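Local coordinates for protein transcriptional repressor of the blcABC operon (Agrobacterium tumefaciens, PDB 3MQ0) that represses transcription of the blcABC operon, probably by binding DNA through an IclR-type helix-turn-helix domain joined to a GAF-fold domain, at residues T124-G129 and I163-L168; E130-G135 and G150-A155; I221-R226 and T259-L264; D117-T122 and I238-S243; D45-E50 and D80-I85. All blocks are in the same frame, centred on the assembly; numbering follows the deposited sequence.

Contact 1 (T124-G129 and I163-L168)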
# COMPACT_ATOMS: atom_id res chain seq x y z
N THR B 124 10.48 20.71 4.29
CA THR B 124 9.19 21.37 4.41
C THR B 124 8.07 20.53 3.83
O THR B 124 8.31 19.61 3.04
CB THR B 124 9.16 22.69 3.65
OG1 THR B 124 9.22 22.42 2.24
CG2 THR B 124 10.32 23.58 4.06
N VAL B 125 6.84 20.86 4.21
CA VAL B 125 5.66 20.33 3.53
C VAL B 125 4.83 21.49 3.08
O VAL B 125 4.93 22.56 3.67
CB VAL B 125 4.81 19.44 4.46
CG1 VAL B 125 5.62 18.22 4.91
CG2 VAL B 125 4.36 20.24 5.67
N ARG B 126 4.03 21.31 2.02
CA ARG B 126 3.12 22.37 1.57
C ARG B 126 1.74 22.23 2.19
O ARG B 126 1.16 21.14 2.19
CB ARG B 126 2.98 22.37 0.04
CG ARG B 126 2.20 23.57 -0.49
CD ARG B 126 2.06 23.56 -2.03
NE ARG B 126 1.35 22.36 -2.51
CZ ARG B 126 0.03 22.25 -2.55
NH1 ARG B 126 -0.75 23.25 -2.15
NH2 ARG B 126 -0.51 21.13 -3.00
N GLU B 127 1.21 23.32 2.74
CA GLU B 127 -0.19 23.37 3.12
C GLU B 127 -0.83 24.57 2.45
O GLU B 127 -0.58 25.72 2.84
CB GLU B 127 -0.33 23.44 4.64
CG GLU B 127 0.25 22.19 5.32
CD GLU B 127 -0.01 22.11 6.81
OE1 GLU B 127 -0.77 22.96 7.33
OE2 GLU B 127 0.54 21.19 7.44
N GLY B 128 -1.62 24.32 1.42
CA GLY B 128 -2.23 25.39 0.66
C GLY B 128 -1.16 26.22 -0.02
O GLY B 128 -0.32 25.68 -0.73
N GLY B 129 -1.17 27.53 0.21
CA GLY B 129 -0.21 28.41 -0.42
C GLY B 129 1.04 28.67 0.40
O GLY B 129 1.83 29.57 0.05
N ILE B 163 9.35 24.02 -5.91
CA ILE B 163 9.38 22.63 -6.36
C ILE B 163 8.05 21.92 -6.06
O ILE B 163 7.54 21.19 -6.91
CB ILE B 163 10.63 21.84 -5.86
CG1 ILE B 163 10.82 20.54 -6.66
CG2 ILE B 163 10.51 21.49 -4.41
CD1 ILE B 163 11.60 20.69 -7.93
N LEU B 164 7.48 22.15 -4.88
CA LEU B 164 6.20 21.53 -4.55
C LEU B 164 5.05 22.07 -5.41
O LEU B 164 4.17 21.32 -5.82
CB LEU B 164 5.89 21.64 -3.05
CG LEU B 164 6.93 20.95 -2.15
CD1 LEU B 164 6.70 21.26 -0.69
CD2 LEU B 164 6.91 19.43 -2.40
N LEU B 165 5.08 23.37 -5.71
CA LEU B 165 4.06 23.96 -6.58
C LEU B 165 4.21 23.51 -8.04
O LEU B 165 3.26 23.56 -8.82
CB LEU B 165 4.12 25.50 -6.51
CG LEU B 165 3.61 26.14 -5.22
CD1 LEU B 165 3.83 27.65 -5.26
CD2 LEU B 165 2.12 25.82 -4.98
N SER B 166 5.41 23.07 -8.41
CA SER B 166 5.64 22.70 -9.80
C SER B 166 4.88 21.42 -10.18
O SER B 166 4.74 21.12 -11.35
CB SER B 166 7.14 22.57 -10.12
OG SER B 166 7.68 21.38 -9.60
N ASP B 167 4.35 20.70 -9.23
CA ASP B 167 3.55 19.58 -9.59
C ASP B 167 2.09 19.89 -9.78
O ASP B 167 1.36 19.03 -10.10
CB ASP B 167 3.71 18.45 -8.62
CG ASP B 167 3.84 18.91 -7.24
OD1 ASP B 167 4.96 18.92 -6.74
OD2 ASP B 167 2.84 19.31 -6.65
N LEU B 168 1.69 21.12 -9.52
CA LEU B 168 0.31 21.55 -9.73
C LEU B 168 0.07 22.03 -11.16
O LEU B 168 0.96 22.60 -11.80
CB LEU B 168 -0.03 22.68 -8.76
CG LEU B 168 -0.31 22.25 -7.32
CD1 LEU B 168 0.81 21.39 -6.77
CD2 LEU B 168 -0.53 23.47 -6.45
O HOH W 1 2.55 19.99 -3.86
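Arg126 reaches from the end of strand 120-127 to helix 159-165 and the turn that follows it, touching Leu164, Leu165 and Leu168. Its CG stands anti to the backbone N (chi1 -172°), which carries the chain away from its own strand, and a bend at chi3 (60°) then leads the guanidinium to Gly128 and Leu168. The aliphatic part packs first: Arg126 CB lies 4.0 Å from Leu164 CD1, and Arg126 CD meets Leu165 CD2 at 3.7 Å where the two side chains cross at about a right angle. Leu168 approaches from the opposite direction and sets CD2 over the centre of one guanidinium face, 4.1 Å above the plane. The contact thus seats a helix against the sheet of the GAF-fold domain, with Leu173 and Leu176 of helix 170-176 extending the apolar patch around Leu168. Polar partners occupy the guanidinium edge. Arg126 NH1 donates to Gly128 O at 2.8 Å, nearly in the guanidinium plane, which ties the group to the turn after its own strand. Arg126 NE donates to a water 3.0 Å away. Farther up the strand, Leu164 CD1 also touches Thr124 OG1, whose hydroxyl is hydrogen-bonded to Thr160.

Contact 2 (E130-G135 and G150-A155)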
# COMPACT_ATOMS: atom_id res chain seq x y z
N GLU B 130 1.23 27.91 1.48
CA GLU B 130 2.40 28.07 2.37
C GLU B 130 3.25 26.81 2.43
O GLU B 130 2.75 25.71 2.17
CB GLU B 130 1.93 28.43 3.79
CG GLU B 130 0.99 29.63 3.84
CD GLU B 130 0.57 30.01 5.26
OE1 GLU B 130 -0.26 29.30 5.86
OE2 GLU B 130 1.09 31.03 5.77
N VAL B 131 4.54 26.95 2.78
CA VAL B 131 5.32 25.79 3.19
C VAL B 131 5.49 25.87 4.71
O VAL B 131 5.52 26.95 5.26
CB VAL B 131 6.69 25.71 2.50
CG1 VAL B 131 6.52 25.52 0.98
CG2 VAL B 131 7.53 26.94 2.79
N VAL B 132 5.58 24.71 5.35
CA VAL B 132 5.77 24.62 6.80
C VAL B 132 7.06 23.86 7.06
O VAL B 132 7.27 22.79 6.48
CB VAL B 132 4.59 23.87 7.46
CG1 VAL B 132 4.82 23.74 8.96
CG2 VAL B 132 3.28 24.59 7.15
N TYR B 133 7.94 24.43 7.87
CA TYR B 133 9.24 23.84 8.16
C TYR B 133 9.11 22.72 9.17
O TYR B 133 8.65 22.95 10.29
CB TYR B 133 10.27 24.92 8.59
CG TYR B 133 10.56 25.77 7.39
CD1 TYR B 133 9.72 26.80 7.04
CD2 TYR B 133 11.60 25.44 6.52
CE1 TYR B 133 9.91 27.52 5.88
CE2 TYR B 133 11.81 26.15 5.36
CZ TYR B 133 10.96 27.20 5.05
OH TYR B 133 11.15 27.93 3.90
N ILE B 134 9.46 21.50 8.78
CA ILE B 134 9.36 20.38 9.70
C ILE B 134 10.71 19.81 10.11
O ILE B 134 10.80 19.00 11.04
CB ILE B 134 8.46 19.25 9.16
CG1 ILE B 134 9.00 18.70 7.84
CG2 ILE B 134 7.04 19.77 8.96
CD1 ILE B 134 8.33 17.39 7.41
N GLY B 135 11.76 20.20 9.40
CA GLY B 135 13.11 19.79 9.75
C GLY B 135 14.12 20.85 9.34
O GLY B 135 13.88 21.59 8.39
N GLY B 150 8.08 24.56 12.49
CA GLY B 150 6.73 25.09 12.63
C GLY B 150 6.48 26.42 11.93
O GLY B 150 5.33 26.84 11.77
N MET B 151 7.55 27.09 11.55
CA MET B 151 7.48 28.36 10.83
C MET B 151 6.81 28.19 9.46
O MET B 151 6.87 27.11 8.88
CB MET B 151 8.90 28.89 10.68
CG MET B 151 9.14 29.87 9.57
SD MET B 151 10.84 30.43 9.72
CE MET B 151 11.27 30.64 8.00
N ARG B 152 6.12 29.24 8.99
CA ARG B 152 5.47 29.25 7.66
C ARG B 152 5.99 30.36 6.77
O ARG B 152 6.26 31.46 7.24
CB ARG B 152 3.96 29.46 7.80
CG ARG B 152 3.30 28.46 8.73
CD ARG B 152 1.79 28.58 8.81
NE ARG B 152 1.30 27.40 9.50
CZ ARG B 152 0.57 26.44 8.94
NH1 ARG B 152 0.19 26.53 7.67
NH2 ARG B 152 0.20 25.39 9.66
N LEU B 153 6.11 30.07 5.48
CA LEU B 153 6.46 31.07 4.47
C LEU B 153 5.60 30.85 3.22
O LEU B 153 5.11 29.74 2.99
CB LEU B 153 7.94 30.96 4.09
CG LEU B 153 8.90 31.53 5.14
CD1 LEU B 153 10.35 31.32 4.68
CD2 LEU B 153 8.62 32.99 5.37
N PRO B 154 5.42 31.89 2.39
CA PRO B 154 4.68 31.73 1.12
C PRO B 154 5.37 30.76 0.18
O PRO B 154 6.54 30.94 -0.15
CB PRO B 154 4.69 33.13 0.52
CG PRO B 154 4.93 34.06 1.68
CD PRO B 154 5.82 33.29 2.62
N ALA B 155 4.64 29.74 -0.25
CA ALA B 155 5.18 28.74 -1.17
C ALA B 155 5.77 29.33 -2.45
O ALA B 155 6.76 28.80 -2.96
CB ALA B 155 4.11 27.71 -1.51
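Glu130, Val131, Val132 and Tyr133 pair with the short strand 152-154 and the residues before it, forming an antiparallel edge of the six-stranded sheet in the GAF-fold domain. Backbone bonds set the register. Val131 and Leu153 are a hydrogen-bonded pair, with Val131 N donating to Leu153 O at 2.9 Å and Leu153 N returning a bond to Val131 O. Tyr133 N to Met151 O and Gly150 N to Tyr133 O prolong the ladder back beyond the start of strand 152-154; the latter, at 2.8 Å, is almost straight (177° at the hydrogen). Gly150 has a positive phi, a conformation that suits glycine.

Charge and cover come together on the face bearing Val132 and Arg152. These two side chains lie side by side, and Val132 CG2 sits 3.6 Å above the centre of the Arg152 guanidinium. At the edge of that group Glu130 OE1 accepts a weak bond from Arg152 NH1 at 3.3 Å, part of a salt bridge in which the carboxylate and guanidinium planes are 38° apart. A long, weak ion pair links Arg152 to Glu127 as well.

Apolar and aromatic contacts gather around Val131 and Leu153. Val131 CG1 packs against Ala155 CB, while Tyr133 runs alongside Met151, whose sulfur makes an oblique Met-aromatic contact 5.3 Å from the ring centroid. Phe147 meets the same ring from outside the two segments. Met151 O lies in the plane of the tyrosine ring at its edge, and Leu153 CD1 rests 3.6 Å from Tyr133 OH.

Contact 3 (I221-R226 and T259-L264)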
# COMPACT_ATOMS: atom_id res chain seq x y z
N ILE B 221 18.34 26.36 -2.91
CA ILE B 221 18.17 25.40 -4.00
C ILE B 221 17.30 24.27 -3.47
O ILE B 221 17.58 23.74 -2.39
CB ILE B 221 19.54 24.83 -4.39
CG1 ILE B 221 20.48 25.99 -4.73
CG2 ILE B 221 19.40 23.86 -5.54
CD1 ILE B 221 21.94 25.59 -4.86
N GLY B 222 16.24 23.92 -4.21
CA GLY B 222 15.26 22.95 -3.69
C GLY B 222 15.07 21.72 -4.55
O GLY B 222 15.32 21.76 -5.75
N ALA B 223 14.64 20.63 -3.93
CA ALA B 223 14.28 19.41 -4.66
C ALA B 223 13.10 18.71 -3.99
O ALA B 223 12.82 18.93 -2.82
CB ALA B 223 15.47 18.46 -4.74
N ALA B 224 12.44 17.84 -4.74
CA ALA B 224 11.23 17.19 -4.25
C ALA B 224 11.52 15.83 -3.61
O ALA B 224 12.32 15.06 -4.12
CB ALA B 224 10.23 17.02 -5.38
N ILE B 225 10.83 15.55 -2.52
CA ILE B 225 10.85 14.24 -1.88
C ILE B 225 9.52 13.59 -2.20
O ILE B 225 8.47 14.21 -2.03
CB ILE B 225 11.00 14.37 -0.35
CG1 ILE B 225 12.25 15.19 0.03
CG2 ILE B 225 10.99 12.99 0.33
CD1 ILE B 225 13.52 14.68 -0.54
N ARG B 226 9.55 12.34 -2.66
CA ARG B 226 8.32 11.66 -3.01
C ARG B 226 8.06 10.47 -2.09
O ARG B 226 9.00 9.83 -1.62
CB ARG B 226 8.36 11.22 -4.47
CG ARG B 226 8.38 12.43 -5.39
CD ARG B 226 8.53 12.08 -6.86
NE ARG B 226 8.79 13.30 -7.62
CZ ARG B 226 7.85 14.17 -7.98
NH1 ARG B 226 6.58 13.94 -7.68
NH2 ARG B 226 8.18 15.26 -8.66
N THR B 259 19.43 14.36 -6.87
CA THR B 259 19.70 12.95 -6.66
C THR B 259 19.68 12.56 -5.18
O THR B 259 19.31 11.44 -4.82
CB THR B 259 21.01 12.51 -7.33
OG1 THR B 259 22.08 13.35 -6.89
CG2 THR B 259 20.89 12.62 -8.86
N THR B 260 20.11 13.48 -4.32
CA THR B 260 20.01 13.30 -2.88
C THR B 260 18.54 13.13 -2.49
O THR B 260 18.19 12.24 -1.71
CB THR B 260 20.59 14.53 -2.12
OG1 THR B 260 22.01 14.57 -2.32
CG2 THR B 260 20.28 14.47 -0.62
N ALA B 261 17.69 13.98 -3.06
CA ALA B 261 16.25 13.90 -2.80
C ALA B 261 15.65 12.58 -3.29
O ALA B 261 14.83 11.99 -2.61
CB ALA B 261 15.53 15.08 -3.47
N ASN B 262 16.06 12.14 -4.48
CA ASN B 262 15.66 10.83 -4.98
C ASN B 262 16.06 9.68 -4.05
O ASN B 262 15.28 8.74 -3.83
CB ASN B 262 16.22 10.60 -6.40
CG ASN B 262 15.52 11.48 -7.43
OD1 ASN B 262 14.48 12.06 -7.16
ND2 ASN B 262 16.11 11.60 -8.61
N ALA B 263 17.25 9.76 -3.47
CA ALA B 263 17.71 8.71 -2.55
C ALA B 263 16.88 8.74 -1.27
O ALA B 263 16.54 7.70 -0.71
CB ALA B 263 19.18 8.89 -2.22
N LEU B 264 16.53 9.93 -0.81
CA LEU B 264 15.67 10.04 0.37
C LEU B 264 14.27 9.47 0.09
O LEU B 264 13.70 8.77 0.93
CB LEU B 264 15.58 11.51 0.82
CG LEU B 264 14.99 11.83 2.19
CD1 LEU B 264 15.64 10.99 3.27
CD2 LEU B 264 15.17 13.31 2.49
O HOH W 2 12.37 12.75 -5.30
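Ala261 presses its single methyl group into strand 218-226, and the tight part of the contact is built around that point. Ala261 CB touches Ala223 CB at 3.6 Å and the carbonyl oxygen Ala224 O at 3.3 Å, so that here one methyl group meets another and a carbonyl oxygen; the axes of the two short segments come within 7.1 Å of each other. Ile225 closes the other end of this patch. Its CB is directed neither at the helix nor away from it, but CG1 lies opposite the carbonyl carbon (chi1 -56°) and a bend at chi2 (-55°) brings CD1 up to the helix. There Ile225 CD1 lies 3.6 Å from Ala261 CB and 3.7 Å from Leu264 CD2, filling the step between two residues about one helical turn apart. Ile236 of the adjoining strand also packs on Ala261 and Ile225, and Leu264 continues toward Thr105 and His109 of helix 102-110.

The looser side lies toward Asn262, where a water takes the place of direct packing. Ala224 O is 2.6 Å from this water, and Asn262 OD1 is 2.9 Å from it. No direct hydrogen bond joins the segments; Ser265, just after Leu264, uses OG to bond both Arg226 N and Ala261 O, adding a polar tie where the apolar patch stops.

Strand and helix run nearly parallel, with 12° between their directions. Small residues at the closest approach let the long C-terminal helix 247-267 lie close on the central sheet, a helix-on-sheet layer characteristic of the GAF fold.

Contact 4 (D117-T122 and I238-S243)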
# COMPACT_ATOMS: atom_id res chain seq x y z
N ASP B 117 27.58 19.37 4.25
CA ASP B 117 27.96 19.92 5.55
C ASP B 117 28.04 21.45 5.59
O ASP B 117 27.70 22.05 6.61
CB ASP B 117 29.31 19.35 6.03
CG ASP B 117 29.19 17.93 6.59
OD1 ASP B 117 28.08 17.36 6.57
OD2 ASP B 117 30.22 17.39 7.05
N PRO B 118 28.49 22.08 4.49
CA PRO B 118 28.65 23.54 4.51
C PRO B 118 27.33 24.30 4.49
O PRO B 118 27.34 25.51 4.72
CB PRO B 118 29.41 23.83 3.21
CG PRO B 118 29.98 22.52 2.77
CD PRO B 118 29.02 21.49 3.25
N TYR B 119 26.21 23.62 4.22
CA TYR B 119 24.95 24.34 4.02
C TYR B 119 23.89 24.08 5.07
O TYR B 119 23.80 22.98 5.64
CB TYR B 119 24.36 24.03 2.64
CG TYR B 119 25.41 24.05 1.56
CD1 TYR B 119 25.96 25.24 1.13
CD2 TYR B 119 25.88 22.87 1.00
CE1 TYR B 119 26.93 25.26 0.16
CE2 TYR B 119 26.85 22.88 0.03
CZ TYR B 119 27.37 24.08 -0.39
OH TYR B 119 28.35 24.10 -1.35
N THR B 120 23.04 25.08 5.28
CA THR B 120 21.84 24.90 6.07
C THR B 120 20.83 24.14 5.21
O THR B 120 20.60 24.51 4.07
CB THR B 120 21.26 26.24 6.49
OG1 THR B 120 22.17 26.89 7.39
CG2 THR B 120 19.91 26.05 7.17
N VAL B 121 20.24 23.09 5.76
CA VAL B 121 19.31 22.26 4.98
C VAL B 121 17.96 22.25 5.66
O VAL B 121 17.89 22.04 6.88
CB VAL B 121 19.81 20.81 4.90
CG1 VAL B 121 18.97 20.01 3.89
CG2 VAL B 121 21.28 20.77 4.54
N THR B 122 16.90 22.48 4.90
CA THR B 122 15.56 22.50 5.47
C THR B 122 14.69 21.45 4.82
O THR B 122 14.96 21.01 3.70
CB THR B 122 14.88 23.88 5.25
OG1 THR B 122 14.93 24.20 3.86
CG2 THR B 122 15.62 24.95 6.01
N ILE B 238 18.74 23.55 0.25
CA ILE B 238 19.92 24.07 0.93
C ILE B 238 19.90 25.57 0.76
O ILE B 238 19.39 26.10 -0.23
CB ILE B 238 21.21 23.46 0.38
CG1 ILE B 238 21.36 23.76 -1.11
CG2 ILE B 238 21.24 21.94 0.62
CD1 ILE B 238 22.55 23.06 -1.75
N SER B 239 20.46 26.28 1.73
CA SER B 239 20.58 27.71 1.74
C SER B 239 22.04 28.15 1.86
O SER B 239 22.75 27.58 2.59
CB SER B 239 19.84 28.28 2.94
OG SER B 239 18.49 28.04 2.81
N LEU B 240 22.41 29.18 1.13
CA LEU B 240 23.77 29.69 1.21
C LEU B 240 23.78 31.17 0.86
O LEU B 240 22.76 31.72 0.43
CB LEU B 240 24.71 28.93 0.27
CG LEU B 240 24.26 28.84 -1.19
CD1 LEU B 240 25.46 28.78 -2.11
CD2 LEU B 240 23.37 27.60 -1.39
N ILE B 241 24.92 31.81 1.06
CA ILE B 241 25.09 33.20 0.67
C ILE B 241 25.22 33.31 -0.85
O ILE B 241 26.12 32.71 -1.44
CB ILE B 241 26.32 33.82 1.35
CG1 ILE B 241 26.15 33.79 2.87
CG2 ILE B 241 26.56 35.24 0.84
CD1 ILE B 241 24.94 34.57 3.35
N ARG B 242 24.33 34.08 -1.47
CA ARG B 242 24.27 34.19 -2.93
C ARG B 242 25.58 34.68 -3.55
O ARG B 242 26.07 34.10 -4.51
CB ARG B 242 23.13 35.13 -3.33
CG ARG B 242 23.40 35.98 -4.58
CD ARG B 242 23.01 35.27 -5.88
NE ARG B 242 24.10 34.47 -6.45
CZ ARG B 242 24.09 33.96 -7.68
NH1 ARG B 242 23.05 34.18 -8.48
NH2 ARG B 242 25.11 33.24 -8.12
N SER B 243 26.13 35.75 -2.98
CA SER B 243 27.35 36.36 -3.52
C SER B 243 28.53 35.40 -3.50
O SER B 243 29.62 35.73 -3.95
CB SER B 243 27.69 37.61 -2.73
OG SER B 243 27.88 37.31 -1.36
O HOH W 3 17.56 25.50 3.58
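Strands 120-127 and 232-241 are neighbours inside the antiparallel sheet of the GAF-fold domain, and Tyr119, Thr120 and Val121 meet Ile238, Ser239 and Leu240 where the two strands begin to part. Thr120 and Ser239 form a hydrogen-bonded pair in which Ser239 N donates to Thr120 O at 2.9 Å, in the carbonyl plane. The same oxygen receives a CA-H...O contact from Ile238 CA at 3.2 Å. Next along, Val121 and Ile238 form a non-hydrogen-bonded pair, their side chains meeting through Val121 CG2 and Ile238 CG2 at 4.1 Å. Phe106 and Leu110 of helix 102-110 pack on Val121 from the same domain.

Tyr119, just before strand 120-127, still packs on strand 232-241. Its CB lies 3.9 Å from Ile238 CB, and the ring runs alongside Leu240, with Tyr119 CD1 4.0 Å from Leu240 CB. Ile238 holds CG1 between its backbone N and carbonyl carbon (chi1 59°), a setting that directs CD1 toward one face of the ring, offset to the rim. Pro118 CB lies over the centre of the opposite face, so proline and isoleucine flank the ring, while Lys249 and Leu253 of helix 247-267 also touch the tyrosine.

On the face of Thr120 and Ser239, a water bridges the strands: it donates to Thr120 O and is 2.8 Å from Ser239 OG and 2.9 Å from Thr122 OG1. The Thr120 hydroxyl itself bonds to Ser139. Thr120 O therefore gathers a backbone donor, a CH group and a water, whereas the buried Ser239 O has no polar partner in the model; cohesion at the Tyr119 end thus probably rests on side-chain packing.

Contact 5 (D45-E50 and D80-I85)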
# COMPACT_ATOMS: atom_id res chain seq x y z
N ASP B 45 1.55 -15.09 -13.51
CA ASP B 45 1.95 -15.96 -12.40
C ASP B 45 2.82 -17.10 -12.93
O ASP B 45 2.44 -17.78 -13.89
CB ASP B 45 0.73 -16.50 -11.66
CG ASP B 45 -0.28 -15.40 -11.36
OD1 ASP B 45 0.02 -14.54 -10.50
OD2 ASP B 45 -1.36 -15.38 -11.99
N LEU B 46 3.98 -17.29 -12.31
CA LEU B 46 4.99 -18.21 -12.81
C LEU B 46 4.99 -19.55 -12.09
O LEU B 46 4.65 -19.64 -10.91
CB LEU B 46 6.38 -17.57 -12.66
CG LEU B 46 6.50 -16.17 -13.26
CD1 LEU B 46 7.80 -15.50 -12.83
CD2 LEU B 46 6.37 -16.23 -14.77
N THR B 47 5.39 -20.60 -12.80
CA THR B 47 5.52 -21.93 -12.23
C THR B 47 6.85 -22.06 -11.51
O THR B 47 7.74 -21.22 -11.66
CB THR B 47 5.49 -23.01 -13.34
OG1 THR B 47 6.57 -22.78 -14.26
CG2 THR B 47 4.18 -22.96 -14.09
N ALA B 48 7.00 -23.13 -10.74
CA ALA B 48 8.28 -23.37 -10.08
C ALA B 48 9.34 -23.58 -11.15
O ALA B 48 10.47 -23.12 -11.00
CB ALA B 48 8.20 -24.57 -9.15
N ALA B 49 8.97 -24.25 -12.24
CA ALA B 49 9.93 -24.51 -13.30
C ALA B 49 10.42 -23.20 -13.91
O ALA B 49 11.61 -23.05 -14.18
CB ALA B 49 9.32 -25.40 -14.36
N GLU B 50 9.51 -22.26 -14.12
CA GLU B 50 9.89 -20.97 -14.67
C GLU B 50 10.82 -20.20 -13.73
O GLU B 50 11.81 -19.61 -14.16
CB GLU B 50 8.65 -20.14 -15.03
CG GLU B 50 7.90 -20.67 -16.25
CD GLU B 50 6.57 -19.98 -16.48
OE1 GLU B 50 5.81 -19.79 -15.51
OE2 GLU B 50 6.27 -19.62 -17.65
N ASP B 80 -2.79 -24.75 -9.87
CA ASP B 80 -2.08 -25.10 -11.09
C ASP B 80 -0.57 -25.03 -10.91
O ASP B 80 0.19 -25.13 -11.87
CB ASP B 80 -2.54 -24.21 -12.25
CG ASP B 80 -2.24 -22.74 -12.03
OD1 ASP B 80 -1.72 -22.38 -10.94
OD2 ASP B 80 -2.53 -21.93 -12.94
N GLY B 81 -0.14 -24.83 -9.67
CA GLY B 81 1.28 -24.82 -9.34
C GLY B 81 2.00 -23.50 -9.55
O GLY B 81 3.22 -23.40 -9.37
N THR B 82 1.26 -22.46 -9.91
CA THR B 82 1.88 -21.15 -10.02
C THR B 82 2.07 -20.55 -8.64
O THR B 82 1.36 -20.88 -7.69
CB THR B 82 1.09 -20.18 -10.93
OG1 THR B 82 -0.27 -20.10 -10.50
CG2 THR B 82 1.13 -20.67 -12.37
N LEU B 83 3.06 -19.69 -8.51
CA LEU B 83 3.40 -19.16 -7.22
C LEU B 83 3.10 -17.67 -7.22
O LEU B 83 3.26 -16.99 -8.23
CB LEU B 83 4.88 -19.43 -6.93
CG LEU B 83 5.19 -20.92 -6.76
CD1 LEU B 83 6.68 -21.18 -6.86
CD2 LEU B 83 4.64 -21.42 -5.43
N ARG B 84 2.62 -17.17 -6.09
CA ARG B 84 2.33 -15.75 -5.98
C ARG B 84 2.82 -15.28 -4.63
O ARG B 84 3.07 -16.08 -3.75
CB ARG B 84 0.83 -15.49 -6.16
CG ARG B 84 0.35 -16.00 -7.51
CD ARG B 84 -1.16 -16.18 -7.66
NE ARG B 84 -1.42 -17.05 -8.82
CZ ARG B 84 -2.61 -17.22 -9.40
NH1 ARG B 84 -3.67 -16.56 -8.95
NH2 ARG B 84 -2.72 -18.04 -10.43
N ILE B 85 2.96 -13.96 -4.47
CA ILE B 85 3.32 -13.43 -3.17
C ILE B 85 2.27 -13.81 -2.13
O ILE B 85 1.07 -13.68 -2.38
CB ILE B 85 3.43 -11.90 -3.21
CG1 ILE B 85 4.47 -11.46 -4.25
CG2 ILE B 85 3.78 -11.35 -1.83
CD1 ILE B 85 5.90 -11.88 -3.92
O HOH W 4 4.67 -15.71 -10.15
O HOH W 5 5.12 -25.29 -10.19
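Asp45 and Arg84 stack their flat groups where the segment leading into helix 48-52 meets strand 82-85, which with strand 75-77 makes the wing of the winged helix-turn-helix. The carboxylate and guanidinium planes are 17° apart, and Asp45 OD2 lies 3.3 Å above the guanidinium, offset toward its rim. Asp45 OD1 is 3.3 Å from Arg84 NE but well out of the guanidinium plane; this salt bridge rests on charge alone, with no N-H directed at the oxygen. The guanidinium uses Arg84 NH2 to bond Thr82 OG1, and Arg84 NH1 makes a weak bond to Ser104 of the second subunit. Thr82 faces Asp45, their CB atoms 3.8 Å apart. Its hydroxyl and backbone N both donate to Asp80 OD1, the latter bond closing an Asx turn. Thr47 is directed the other way, and at its N-cap position it forms a capping box with Glu50: Thr47 OG1 accepts from Glu50 N while Thr47 N donates to Glu50 OE1 at 2.9 Å. The backbones join through a hydrogen bond from Leu83 N to Leu46 O, 2.9 Å long. One water joins Leu46 N to Leu83 O, and another accepts from Ala48 N at 2.9 Å and donates to Gly81 O at 2.8 Å.

From the N terminus, contact 5 closes first, drawing the wing of the helix-turn-helix domain back to its helix start; it is complete before any other contact opens, and its centre lies 38 to 52 Å from the centres of the others. Contact 4 then opens on strand 120-127 and closes on strand 232-241, a long loop that encloses contact 1, which in turn encloses contact 2. The last two share neighbouring strands and touch through Val125 O and Val132 N. Contact 3 crosses contact 4: strand 218-226 precedes strand 232-241, and helix 247-267 follows it. Contacts 2 and 4 join neighbouring strands of one sheet; contacts 1 and 3 tie helices 159-165 and 247-267 to it.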